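Local coordinates for protein N-acetylneuraminic acid (Sialic acid) synthetase (Leptospira borgpetersenii serovar Hardjo-bovis, PDB 6NCS) that probably makes a sialic acid or its 9-phosphate by condensing phosphoenolpyruvate with an N-acylated amino sugar, using a bound manganese ion, at residues L34-L40 with V79-F84; L40-L44 with L91-R95; P107-L113 with T135-A140; F173-C178 with F203-S208; I194-K198 with A220-E226. All coordinates share one frame; numbering follows the deposited sequence.

Contact 1: L34-L40 with V79-F84; sequences LNHGGDL and VKPAEF
The imidazole of H36 overlaps the phenyl ring of F84 in an offset stack, ring centroids 4.4 Å apart and planes tilted by 18°. The stack joins the first beta-alpha loop of the TIM barrel, from strand 27-33 to helix 40-52, to the loop after helix 73-79. The two side chains come from opposite directions, and F84 CE2 sits toward the rim of the imidazole, while the opposite face of H36 is backed by the CA of L34. With CG of H36 placed between its own backbone N and carbonyl carbon (chi1 50°), the ring folds back over its own turn, and ND1 accepts the N-H of G38 at 2.9 Å, close to the ring plane. That bond helps fix the rotation of the imidazole. A82 O lies at another part of the same edge, 3.5 Å from H36 CE1.

Beside the stack the backbones are in direct contact. G38 CA presents a C-H to P81 O at 3.2 Å, and G38, without a side chain, lets the two chains come this close. L34, whose side chain is about 9 Å from the manganese ion, completes the seam on the inner side: its CD2 rests on A82 CB at 4.1 Å, and its CD1 meets V79 CG1 at 3.6 Å.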
# COMPACT_ATOMS: atom_id res chain seq x y z
N LEU A 34 7.76 0.08 27.96
CA LEU A 34 7.78 -0.16 29.40
C LEU A 34 7.42 -1.60 29.74
O LEU A 34 7.23 -1.91 30.92
CB LEU A 34 6.82 0.80 30.10
CG LEU A 34 7.17 2.28 29.90
CD1 LEU A 34 6.33 3.16 30.79
CD2 LEU A 34 8.64 2.51 30.17
N ASN A 35 7.33 -2.48 28.74
CA ASN A 35 6.76 -3.81 28.96
C ASN A 35 7.63 -4.68 29.86
O ASN A 35 7.12 -5.63 30.47
CB ASN A 35 6.52 -4.47 27.59
CG ASN A 35 5.89 -5.84 27.71
OD1 ASN A 35 6.58 -6.85 27.64
ND2 ASN A 35 4.58 -5.87 27.89
N HIS A 36 8.92 -4.36 30.01
CA HIS A 36 9.78 -5.10 30.92
C HIS A 36 9.47 -4.81 32.39
O HIS A 36 9.93 -5.54 33.27
CB HIS A 36 11.24 -4.75 30.64
CG HIS A 36 11.49 -3.28 30.57
ND1 HIS A 36 11.45 -2.47 31.68
CD2 HIS A 36 11.70 -2.47 29.51
CE1 HIS A 36 11.68 -1.22 31.32
NE2 HIS A 36 11.84 -1.19 30.00
N GLY A 37 8.72 -3.74 32.68
CA GLY A 37 8.33 -3.48 34.05
C GLY A 37 9.45 -3.08 34.97
O GLY A 37 9.28 -3.11 36.19
N GLY A 38 10.60 -2.69 34.43
CA GLY A 38 11.77 -2.40 35.23
C GLY A 38 12.61 -3.60 35.60
O GLY A 38 13.55 -3.46 36.38
N ASP A 39 12.26 -4.78 35.09
CA ASP A 39 13.03 -6.00 35.32
C ASP A 39 14.19 -6.00 34.33
O ASP A 39 13.97 -6.15 33.13
CB ASP A 39 12.13 -7.22 35.13
CG ASP A 39 12.83 -8.54 35.39
OD1 ASP A 39 14.08 -8.63 35.29
OD2 ASP A 39 12.12 -9.53 35.69
N LEU A 40 15.42 -5.82 34.83
CA LEU A 40 16.56 -5.69 33.92
C LEU A 40 16.81 -6.99 33.17
O LEU A 40 17.12 -6.97 31.97
CB LEU A 40 17.81 -5.27 34.70
CG LEU A 40 19.08 -5.06 33.87
CD1 LEU A 40 18.84 -4.06 32.77
CD2 LEU A 40 20.22 -4.60 34.78
N VAL A 79 4.07 3.61 36.12
CA VAL A 79 5.31 3.61 35.34
C VAL A 79 6.55 3.80 36.19
O VAL A 79 7.67 3.61 35.68
CB VAL A 79 5.28 4.69 34.23
CG1 VAL A 79 4.09 4.48 33.30
CG2 VAL A 79 5.27 6.09 34.84
N LYS A 80 6.41 4.17 37.47
CA LYS A 80 7.57 4.31 38.33
C LYS A 80 8.47 3.07 38.36
O LYS A 80 9.70 3.23 38.25
CB LYS A 80 7.12 4.68 39.75
CG LYS A 80 8.23 5.25 40.60
CD LYS A 80 8.92 6.36 39.82
CE LYS A 80 9.68 7.30 40.70
NZ LYS A 80 10.12 8.49 39.92
N PRO A 81 7.95 1.84 38.49
CA PRO A 81 8.85 0.68 38.55
C PRO A 81 9.63 0.43 37.28
O PRO A 81 10.67 -0.23 37.34
CB PRO A 81 7.91 -0.49 38.86
CG PRO A 81 6.74 0.13 39.49
CD PRO A 81 6.57 1.45 38.82
N ALA A 82 9.15 0.91 36.13
CA ALA A 82 9.78 0.62 34.85
C ALA A 82 10.86 1.63 34.48
O ALA A 82 11.41 1.55 33.38
CB ALA A 82 8.72 0.55 33.75
N GLU A 83 11.18 2.57 35.36
CA GLU A 83 12.24 3.52 35.07
C GLU A 83 13.59 2.80 35.02
O GLU A 83 13.90 2.01 35.92
CB GLU A 83 12.28 4.63 36.11
CG GLU A 83 11.17 5.66 35.98
CD GLU A 83 11.34 6.84 36.92
OE1 GLU A 83 12.47 7.08 37.37
OE2 GLU A 83 10.33 7.53 37.21
N PHE A 84 14.37 3.08 33.99
CA PHE A 84 15.77 2.67 33.92
C PHE A 84 16.66 3.91 33.95
O PHE A 84 16.26 4.99 33.51
CB PHE A 84 16.06 1.88 32.65
CG PHE A 84 15.66 0.43 32.72
CD1 PHE A 84 15.69 -0.26 33.92
CD2 PHE A 84 15.25 -0.24 31.57
CE1 PHE A 84 15.31 -1.59 33.98
CE2 PHE A 84 14.89 -1.57 31.63
CZ PHE A 84 14.92 -2.24 32.84

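Contact 2: L40-L44 with L91-R95; sequences LNLAL and LLKER
L44 lies between L92 and R95, and each of its side-chain carbons finds a partner on helix 86-98. Its CB lies 3.7 Å from NH1 of R95, over one face of the guanidinium. CG comes within van der Waals distance of L92 CD2. At the tip the branches part: CD1 goes to R95 NH2 at 3.9 Å, whereas CD2 stands above the centre of the guanidinium plane and also reaches R95 CB and L92 CD2, each at 3.7 Å. Bends at chi2 (70°) and chi3 (63°) turn the R95 chain so that a guanidinium face lies against the leucine, the one side chain running roughly perpendicular to the other. The polar end is held beyond the pair, where NH1 forms a salt bridge with D48, one turn further along helix 40-52; aliphatic packing and charge pairing thus share a single side chain.

The remaining contact is purely apolar. L92 CD2 is the common meeting point, touching A43 CB at 3.7 Å as well as L40 CD1 at 3.9 Å, with L40 and L92 sliding past each other in opposite directions. Nearer the start of both segments, L40 CD2 meets L91 CD1 at 3.7 Å, the two side chains crossing at about a right angle.

The short helical segments run nearly parallel, at 24°, as expected of adjacent outer helices of a TIM barrel. A43 and L92 face inward onto F60 of strand 57-62, L92 also reaches F103 of strand 102-107, and F84, from the loop before helix 86-98, packs on both.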
# COMPACT_ATOMS: atom_id res chain seq x y z
N LEU A 40 15.42 -5.82 34.83
CA LEU A 40 16.56 -5.69 33.92
C LEU A 40 16.81 -6.99 33.17
O LEU A 40 17.12 -6.97 31.97
CB LEU A 40 17.81 -5.27 34.70
CG LEU A 40 19.08 -5.06 33.87
CD1 LEU A 40 18.84 -4.06 32.77
CD2 LEU A 40 20.22 -4.60 34.78
N ASN A 41 16.72 -8.13 33.85
CA ASN A 41 16.93 -9.41 33.17
C ASN A 41 15.89 -9.65 32.10
O ASN A 41 16.18 -10.26 31.07
CB ASN A 41 16.93 -10.56 34.18
CG ASN A 41 18.16 -10.56 35.04
OD1 ASN A 41 19.16 -9.95 34.68
ND2 ASN A 41 18.09 -11.22 36.19
N LEU A 42 14.66 -9.18 32.32
CA LEU A 42 13.64 -9.32 31.29
C LEU A 42 13.95 -8.44 30.09
O LEU A 42 13.78 -8.86 28.94
CB LEU A 42 12.26 -8.99 31.88
CG LEU A 42 11.07 -9.15 30.93
CD1 LEU A 42 11.07 -10.52 30.26
CD2 LEU A 42 9.76 -8.93 31.70
N ALA A 43 14.41 -7.21 30.35
CA ALA A 43 14.80 -6.33 29.25
C ALA A 43 15.94 -6.94 28.44
O ALA A 43 15.95 -6.84 27.21
CB ALA A 43 15.20 -4.96 29.79
N LEU A 44 16.91 -7.57 29.11
CA LEU A 44 18.00 -8.23 28.39
C LEU A 44 17.47 -9.39 27.55
O LEU A 44 17.90 -9.57 26.40
CB LEU A 44 19.06 -8.73 29.39
CG LEU A 44 19.86 -7.63 30.08
CD1 LEU A 44 20.67 -8.20 31.25
CD2 LEU A 44 20.78 -6.94 29.10
N LEU A 91 24.09 -1.33 30.18
CA LEU A 91 24.03 -2.79 30.06
C LEU A 91 23.16 -3.22 28.88
O LEU A 91 23.49 -4.18 28.18
CB LEU A 91 23.51 -3.40 31.35
CG LEU A 91 24.44 -3.27 32.55
CD1 LEU A 91 23.73 -3.70 33.83
CD2 LEU A 91 25.68 -4.11 32.30
N LEU A 92 22.04 -2.53 28.67
CA LEU A 92 21.18 -2.86 27.53
C LEU A 92 21.85 -2.52 26.20
O LEU A 92 21.75 -3.29 25.24
CB LEU A 92 19.84 -2.12 27.64
CG LEU A 92 19.00 -2.51 28.87
CD1 LEU A 92 17.75 -1.63 28.94
CD2 LEU A 92 18.63 -3.98 28.85
N LYS A 93 22.55 -1.39 26.13
CA LYS A 93 23.28 -1.06 24.92
C LYS A 93 24.37 -2.09 24.64
O LYS A 93 24.60 -2.47 23.48
CB LYS A 93 23.87 0.35 25.04
CG LYS A 93 24.57 0.86 23.78
CD LYS A 93 24.82 2.36 23.89
CE LYS A 93 25.63 2.89 22.71
NZ LYS A 93 27.05 2.47 22.78
N GLU A 94 25.04 -2.56 25.69
CA GLU A 94 26.12 -3.53 25.51
C GLU A 94 25.58 -4.86 24.99
O GLU A 94 26.16 -5.46 24.07
CB GLU A 94 26.87 -3.73 26.83
CG GLU A 94 27.64 -5.04 26.93
CD GLU A 94 28.27 -5.26 28.30
OE1 GLU A 94 29.43 -4.86 28.50
OE2 GLU A 94 27.58 -5.82 29.19
N ARG A 95 24.48 -5.34 25.57
CA ARG A 95 23.88 -6.58 25.09
C ARG A 95 23.41 -6.43 23.66
O ARG A 95 23.54 -7.36 22.85
CB ARG A 95 22.71 -7.00 25.99
CG ARG A 95 21.93 -8.21 25.46
CD ARG A 95 22.73 -9.50 25.56
NE ARG A 95 23.01 -9.82 26.95
CZ ARG A 95 22.20 -10.50 27.74
NH1 ARG A 95 21.05 -10.96 27.28
NH2 ARG A 95 22.53 -10.72 29.01

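Contact 3: P107-L113 with T135-A140; sequences PFDVPNL and TLLEAA
Flat peptide groups of 107-110 take the two methyls of L136: CD2 meets the P107-F108 peptide, 3.6 Å from P107 O, and CD1 the D109-V110 peptide, 3.6 Å from D109 C. F108 starts away from helix 134-143, and its ring makes a cation-pi interaction with R68 near the bound citrate. The carboxylate of D109 caps its own helix: OD1 receives N112 N at 2.9 Å, nearly along the C-O axis, and also N112 ND2 on the syn side, so two donors grip one oxygen.

L136 has its CG opposite the backbone N (chi1 -177°), which carries both methyls to the backbone of 107-110. L113 CD1 settles over the backbone of helix 134-143, 3.6 Å from A140 N and 3.9 Å from A140 CB. V110 CG2 completes the seam on A139 CB, also at 3.9 Å, and on T135 CG2.

These are consecutive outer helices of the TIM barrel. Methyl groups make most of the contacts, on other methyls and on backbone atoms. The two segments probably hold together by van der Waals packing and burial of apolar surface, since the hydrogen bonds lie within the segments or go outside them, as from T135 OG1 to the C-terminal carboxylate of K290 of the second subunit.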
# COMPACT_ATOMS: atom_id res chain seq x y z
N PRO A 107 13.85 9.66 24.84
CA PRO A 107 13.91 10.52 26.02
C PRO A 107 12.63 11.33 26.15
O PRO A 107 12.03 11.76 25.16
CB PRO A 107 15.10 11.44 25.73
CG PRO A 107 15.04 11.61 24.25
CD PRO A 107 14.60 10.23 23.71
N PHE A 108 12.20 11.55 27.39
CA PHE A 108 11.01 12.34 27.64
C PHE A 108 11.34 13.68 28.26
O PHE A 108 10.43 14.48 28.50
CB PHE A 108 10.03 11.56 28.53
CG PHE A 108 9.29 10.48 27.79
CD1 PHE A 108 9.92 9.30 27.45
CD2 PHE A 108 7.96 10.65 27.42
CE1 PHE A 108 9.24 8.30 26.75
CE2 PHE A 108 7.28 9.65 26.72
CZ PHE A 108 7.92 8.48 26.39
N ASP A 109 12.62 13.96 28.52
CA ASP A 109 13.05 15.27 28.98
C ASP A 109 14.50 15.45 28.58
O ASP A 109 15.15 14.54 28.07
CB ASP A 109 12.84 15.44 30.50
CG ASP A 109 13.56 14.37 31.34
OD1 ASP A 109 14.59 13.82 30.91
OD2 ASP A 109 13.08 14.11 32.46
N VAL A 110 15.02 16.65 28.82
CA VAL A 110 16.36 17.01 28.37
C VAL A 110 17.42 16.26 29.18
O VAL A 110 18.42 15.81 28.59
CB VAL A 110 16.56 18.53 28.42
CG1 VAL A 110 18.03 18.89 28.25
CG2 VAL A 110 15.72 19.19 27.32
N PRO A 111 17.29 16.10 30.51
CA PRO A 111 18.31 15.31 31.22
C PRO A 111 18.45 13.90 30.69
O PRO A 111 19.57 13.40 30.57
CB PRO A 111 17.81 15.32 32.67
CG PRO A 111 17.09 16.62 32.78
CD PRO A 111 16.38 16.77 31.46
N ASN A 112 17.33 13.25 30.35
CA ASN A 112 17.42 11.90 29.79
C ASN A 112 18.01 11.92 28.39
O ASN A 112 18.77 11.02 28.02
CB ASN A 112 16.03 11.24 29.79
CG ASN A 112 15.73 10.53 31.10
OD1 ASN A 112 16.24 9.44 31.36
ND2 ASN A 112 14.91 11.16 31.94
N LEU A 113 17.67 12.92 27.58
CA LEU A 113 18.28 13.05 26.26
C LEU A 113 19.79 13.20 26.37
O LEU A 113 20.55 12.55 25.63
CB LEU A 113 17.68 14.24 25.51
CG LEU A 113 18.06 14.46 24.03
CD1 LEU A 113 16.94 15.19 23.32
CD2 LEU A 113 19.35 15.24 23.89
N THR A 135 10.92 22.62 23.79
CA THR A 135 12.21 22.51 24.46
C THR A 135 12.88 21.18 24.14
O THR A 135 14.08 21.14 23.83
CB THR A 135 12.03 22.67 25.97
OG1 THR A 135 11.55 23.98 26.26
CG2 THR A 135 13.34 22.44 26.69
N LEU A 136 12.13 20.08 24.18
CA LEU A 136 12.73 18.78 23.92
C LEU A 136 13.08 18.61 22.45
O LEU A 136 14.14 18.06 22.11
CB LEU A 136 11.77 17.67 24.38
CG LEU A 136 12.26 16.22 24.27
CD1 LEU A 136 13.47 16.01 25.17
CD2 LEU A 136 11.15 15.25 24.65
N LEU A 137 12.21 19.08 21.55
CA LEU A 137 12.52 19.01 20.12
C LEU A 137 13.77 19.80 19.79
O LEU A 137 14.64 19.33 19.04
CB LEU A 137 11.34 19.53 19.31
CG LEU A 137 10.03 18.77 19.41
CD1 LEU A 137 8.94 19.55 18.71
CD2 LEU A 137 10.20 17.39 18.79
N GLU A 138 13.88 21.02 20.32
CA GLU A 138 15.06 21.84 20.05
C GLU A 138 16.32 21.16 20.59
O GLU A 138 17.39 21.24 19.97
CB GLU A 138 14.88 23.23 20.66
CG GLU A 138 13.96 24.13 19.83
CD GLU A 138 13.73 25.49 20.47
OE1 GLU A 138 13.89 25.62 21.71
OE2 GLU A 138 13.37 26.44 19.74
N ALA A 139 16.22 20.49 21.73
CA ALA A 139 17.40 19.80 22.26
C ALA A 139 17.76 18.60 21.38
O ALA A 139 18.94 18.31 21.18
CB ALA A 139 17.15 19.35 23.70
N ALA A 140 16.75 17.89 20.88
CA ALA A 140 17.02 16.79 19.97
C ALA A 140 17.66 17.28 18.67
O ALA A 140 18.62 16.67 18.17
CB ALA A 140 15.73 16.03 19.67

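Contact 4: F173-C178 with F203-S208; sequences FILLHC and FPIGYS
Strands 173-178 and 205-209 are the sixth and seventh staves of the TIM barrel, joined through helix 193-200 in a beta-alpha-beta crossover and paired in parallel beside the metal site. Four backbone hydrogen bonds zip them together. L175 gives its N-H to P204 O at 3.2 Å and takes that of G206 on its O at 2.9 Å. H177 repeats the pattern, but its bond to G206 O is bent, 141° at the hydrogen, and the donor stands above the carbonyl plane; its own oxygen receives S208 N in a straight bond of 2.8 Å.

Where the strands begin, F173 directs the edge of its ring at the centre of the F203 face in a T-shaped pair, with centroids 4.9 Å apart and planes at 86°. F203 can lie beneath it because its CG occupies the position between backbone N and carbonyl carbon. L175 CB touches F203 CE1 obliquely and meets I205 CD1 as well. Further along this helix-facing side, H177 CD2 touches Y207 CD1 at 3.8 Å in an oblique pairing. The imidazole is fixed at both nitrogens, ND1 by R151 and NE2 by A189 O, while Y207 OH bonds to D209.

L176, C178 and S208 face the barrel interior. The S208 side chain is about 5 Å from the manganese ion, which H210, just beyond the strand, helps bind. On this face L176 CD2 packs directly on the glycine backbone, 3.7 Å from G206 CA.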
# COMPACT_ATOMS: atom_id res chain seq x y z
N PHE A 173 16.65 13.23 9.88
CA PHE A 173 15.30 13.29 10.41
C PHE A 173 14.40 12.29 9.69
O PHE A 173 14.43 12.18 8.46
CB PHE A 173 14.74 14.71 10.28
CG PHE A 173 13.37 14.86 10.85
CD1 PHE A 173 13.17 14.92 12.22
CD2 PHE A 173 12.27 14.95 10.02
CE1 PHE A 173 11.90 15.05 12.75
CE2 PHE A 173 11.00 15.08 10.53
CZ PHE A 173 10.81 15.14 11.91
N ILE A 174 13.60 11.59 10.48
CA ILE A 174 12.64 10.60 10.02
C ILE A 174 11.31 10.90 10.70
O ILE A 174 11.27 11.17 11.90
CB ILE A 174 13.12 9.17 10.36
CG1 ILE A 174 14.39 8.86 9.57
CG2 ILE A 174 12.02 8.13 10.13
CD1 ILE A 174 15.23 7.76 10.19
N LEU A 175 10.21 10.85 9.94
CA LEU A 175 8.89 11.10 10.50
C LEU A 175 8.03 9.84 10.38
O LEU A 175 7.97 9.24 9.30
CB LEU A 175 8.23 12.26 9.77
CG LEU A 175 6.87 12.74 10.23
CD1 LEU A 175 7.01 13.29 11.65
CD2 LEU A 175 6.37 13.85 9.30
N LEU A 176 7.38 9.44 11.47
CA LEU A 176 6.49 8.28 11.45
C LEU A 176 5.04 8.72 11.55
O LEU A 176 4.65 9.39 12.51
CB LEU A 176 6.81 7.31 12.59
CG LEU A 176 8.25 6.84 12.73
CD1 LEU A 176 8.36 5.85 13.93
CD2 LEU A 176 8.73 6.20 11.45
N HIS A 177 4.23 8.32 10.58
CA HIS A 177 2.78 8.37 10.78
C HIS A 177 2.41 7.48 11.96
O HIS A 177 3.03 6.44 12.21
CB HIS A 177 2.03 7.92 9.52
CG HIS A 177 0.56 7.83 9.72
ND1 HIS A 177 -0.19 8.87 10.23
CD2 HIS A 177 -0.31 6.81 9.53
CE1 HIS A 177 -1.45 8.50 10.34
NE2 HIS A 177 -1.55 7.25 9.93
N CYS A 178 1.40 7.90 12.72
CA CYS A 178 1.08 7.29 13.99
C CYS A 178 -0.30 7.79 14.39
O CYS A 178 -0.68 8.91 14.05
CB CYS A 178 2.13 7.66 15.06
SG CYS A 178 1.88 6.87 16.66
N PHE A 203 12.36 13.59 3.31
CA PHE A 203 13.03 12.65 4.20
C PHE A 203 12.19 11.39 4.36
O PHE A 203 11.02 11.34 3.94
CB PHE A 203 13.28 13.33 5.56
CG PHE A 203 12.10 14.11 6.09
CD1 PHE A 203 11.01 13.45 6.65
CD2 PHE A 203 12.08 15.49 6.02
CE1 PHE A 203 9.92 14.17 7.14
CE2 PHE A 203 10.99 16.22 6.50
CZ PHE A 203 9.91 15.56 7.07
N PRO A 204 12.76 10.32 4.93
CA PRO A 204 12.02 9.05 5.00
C PRO A 204 10.79 9.15 5.89
O PRO A 204 10.80 9.79 6.95
CB PRO A 204 13.05 8.08 5.59
CG PRO A 204 14.38 8.66 5.16
CD PRO A 204 14.17 10.14 5.34
N ILE A 205 9.71 8.50 5.45
CA ILE A 205 8.44 8.44 6.18
C ILE A 205 8.17 6.98 6.54
O ILE A 205 8.33 6.09 5.69
CB ILE A 205 7.27 9.00 5.34
CG1 ILE A 205 7.59 10.41 4.84
CG2 ILE A 205 5.98 8.97 6.16
CD1 ILE A 205 7.82 11.39 5.96
N GLY A 206 7.75 6.74 7.78
CA GLY A 206 7.37 5.40 8.15
C GLY A 206 6.08 5.37 8.95
O GLY A 206 5.25 6.28 8.83
N TYR A 207 5.93 4.36 9.80
CA TYR A 207 4.68 4.14 10.50
C TYR A 207 4.96 3.50 11.85
O TYR A 207 5.72 2.52 11.93
CB TYR A 207 3.75 3.24 9.67
CG TYR A 207 2.49 2.84 10.43
CD1 TYR A 207 1.54 3.79 10.78
CD2 TYR A 207 2.30 1.52 10.83
CE1 TYR A 207 0.41 3.44 11.50
CE2 TYR A 207 1.17 1.16 11.55
CZ TYR A 207 0.24 2.12 11.89
OH TYR A 207 -0.87 1.77 12.61
N SER A 208 4.34 4.04 12.90
CA SER A 208 4.40 3.47 14.24
C SER A 208 3.03 2.90 14.61
O SER A 208 2.03 3.62 14.54
CB SER A 208 4.83 4.53 15.26
OG SER A 208 4.92 3.96 16.55

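Contact 5: I194-K198 with A220-E226; sequences IQTLK and AVASGAE
I194 forms the tight, buried part of this contact, whereas Q195 and K198 hold its looser, polar, water-containing side. Opposite I194, helix 215-222 ends in a Schellman motif: A225 N bonds to A220 O and G224 N to V221 O, with G224 at positive phi as the C-prime residue. I194 fits against this turn with both branches. CD1 packs on A220 CB at 3.9 Å and on A225 CB. I194 CG2 lies 3.8 Å from G224 C.

On the other side, the turn's carbonyls are gripped one by one. K198, bent at chi3 (92°), brings NZ to G224 O at 2.7 Å, in the carbonyl plane and on a lone pair. K198 NZ also makes a long salt bridge to E226 OE1, at 4.0 Å; the E226 carboxylate is bonded to S10 and I205 N as well. Q195 NE2 reaches S223 O at 3.3 Å from above the carbonyl plane. The same oxygen takes a 2.8 Å bond from a water, which in turn accepts weakly from Q195 N.

Helices 193-200 and 215-222 lie on the outside of the barrel, with strand 205-209 between them in sequence and beneath them in space: I194 and A220 both rest on Y207, and K198 on I205. The polar edge also reaches the second subunit, where Q195 packs on its Q195.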
# COMPACT_ATOMS: atom_id res chain seq x y z
N ILE A 194 0.56 8.31 5.06
CA ILE A 194 1.96 8.03 4.73
C ILE A 194 2.31 8.62 3.37
O ILE A 194 3.34 9.28 3.21
CB ILE A 194 2.22 6.51 4.80
CG1 ILE A 194 2.12 6.04 6.26
CG2 ILE A 194 3.59 6.16 4.15
CD1 ILE A 194 1.97 4.54 6.42
N GLN A 195 1.46 8.40 2.36
CA GLN A 195 1.74 8.95 1.05
C GLN A 195 1.60 10.47 1.04
O GLN A 195 2.33 11.15 0.32
CB GLN A 195 0.82 8.32 -0.00
CG GLN A 195 1.27 6.98 -0.48
CD GLN A 195 2.60 7.04 -1.19
OE1 GLN A 195 2.92 8.03 -1.85
NE2 GLN A 195 3.39 5.98 -1.06
N THR A 196 0.63 11.00 1.79
CA THR A 196 0.52 12.45 1.93
C THR A 196 1.81 13.04 2.45
O THR A 196 2.30 14.06 1.94
CB THR A 196 -0.64 12.78 2.87
OG1 THR A 196 -1.86 12.31 2.29
CG2 THR A 196 -0.74 14.28 3.12
N LEU A 197 2.40 12.40 3.46
CA LEU A 197 3.67 12.88 4.01
C LEU A 197 4.81 12.68 3.02
O LEU A 197 5.69 13.55 2.90
CB LEU A 197 3.98 12.18 5.33
CG LEU A 197 3.05 12.49 6.51
CD1 LEU A 197 3.37 11.55 7.65
CD2 LEU A 197 3.22 13.94 6.95
N LYS A 198 4.84 11.54 2.32
CA LYS A 198 5.91 11.31 1.35
C LYS A 198 5.86 12.30 0.20
O LYS A 198 6.91 12.64 -0.37
CB LYS A 198 5.84 9.88 0.79
CG LYS A 198 6.31 8.81 1.77
CD LYS A 198 6.16 7.41 1.21
CE LYS A 198 7.44 6.96 0.52
NZ LYS A 198 7.51 5.47 0.37
N ALA A 220 0.84 -0.96 6.09
CA ALA A 220 1.54 0.32 6.04
C ALA A 220 2.77 0.24 5.15
O ALA A 220 3.06 1.19 4.41
CB ALA A 220 1.94 0.77 7.46
N VAL A 221 3.48 -0.89 5.18
CA VAL A 221 4.58 -1.11 4.23
C VAL A 221 4.07 -1.06 2.80
O VAL A 221 4.68 -0.41 1.94
CB VAL A 221 5.29 -2.45 4.52
CG1 VAL A 221 6.31 -2.75 3.44
CG2 VAL A 221 5.96 -2.41 5.89
N ALA A 222 2.96 -1.75 2.50
CA ALA A 222 2.42 -1.68 1.15
C ALA A 222 2.01 -0.26 0.77
O ALA A 222 2.08 0.11 -0.41
CB ALA A 222 1.23 -2.63 0.99
N SER A 223 1.62 0.55 1.75
CA SER A 223 1.22 1.92 1.46
C SER A 223 2.41 2.89 1.47
O SER A 223 2.19 4.10 1.37
CB SER A 223 0.15 2.38 2.44
OG SER A 223 0.71 2.67 3.70
N GLY A 224 3.63 2.39 1.58
CA GLY A 224 4.82 3.23 1.41
C GLY A 224 5.71 3.40 2.62
O GLY A 224 6.73 4.10 2.51
N ALA A 225 5.40 2.83 3.79
CA ALA A 225 6.24 3.05 4.97
C ALA A 225 7.65 2.52 4.76
O ALA A 225 7.85 1.41 4.27
CB ALA A 225 5.61 2.39 6.19
N GLU A 226 8.64 3.32 5.16
CA GLU A 226 10.05 2.95 5.05
C GLU A 226 10.65 2.57 6.40
O GLU A 226 11.80 2.09 6.45
CB GLU A 226 10.83 4.11 4.43
CG GLU A 226 10.15 4.68 3.18
CD GLU A 226 10.86 5.87 2.59
OE1 GLU A 226 10.35 7.01 2.71
OE2 GLU A 226 11.95 5.67 2.01
O HOH W 1 0.05 5.72 2.14

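All five contacts belong to one eight-stranded TIM barrel and follow the chain around it. Contacts 1 and 2 come first, about 12 Å apart between centres; they share L40 and alternate along the chain, so the first loop and the outer helices 40-52 and 86-98 pack as a unit. Contact 3 follows at the next pair of helices, centred about 20 Å from contact 1. Contacts 4 and 5, about 9 Å apart, share the crossover through helix 193-200, and I205 O probably bonds E226 N between them. Contact 4 lies beside the manganese site. Contacts 3 and 5, on the outside, both touch the second subunit, so the dimer interface includes parts of the outer helical layer.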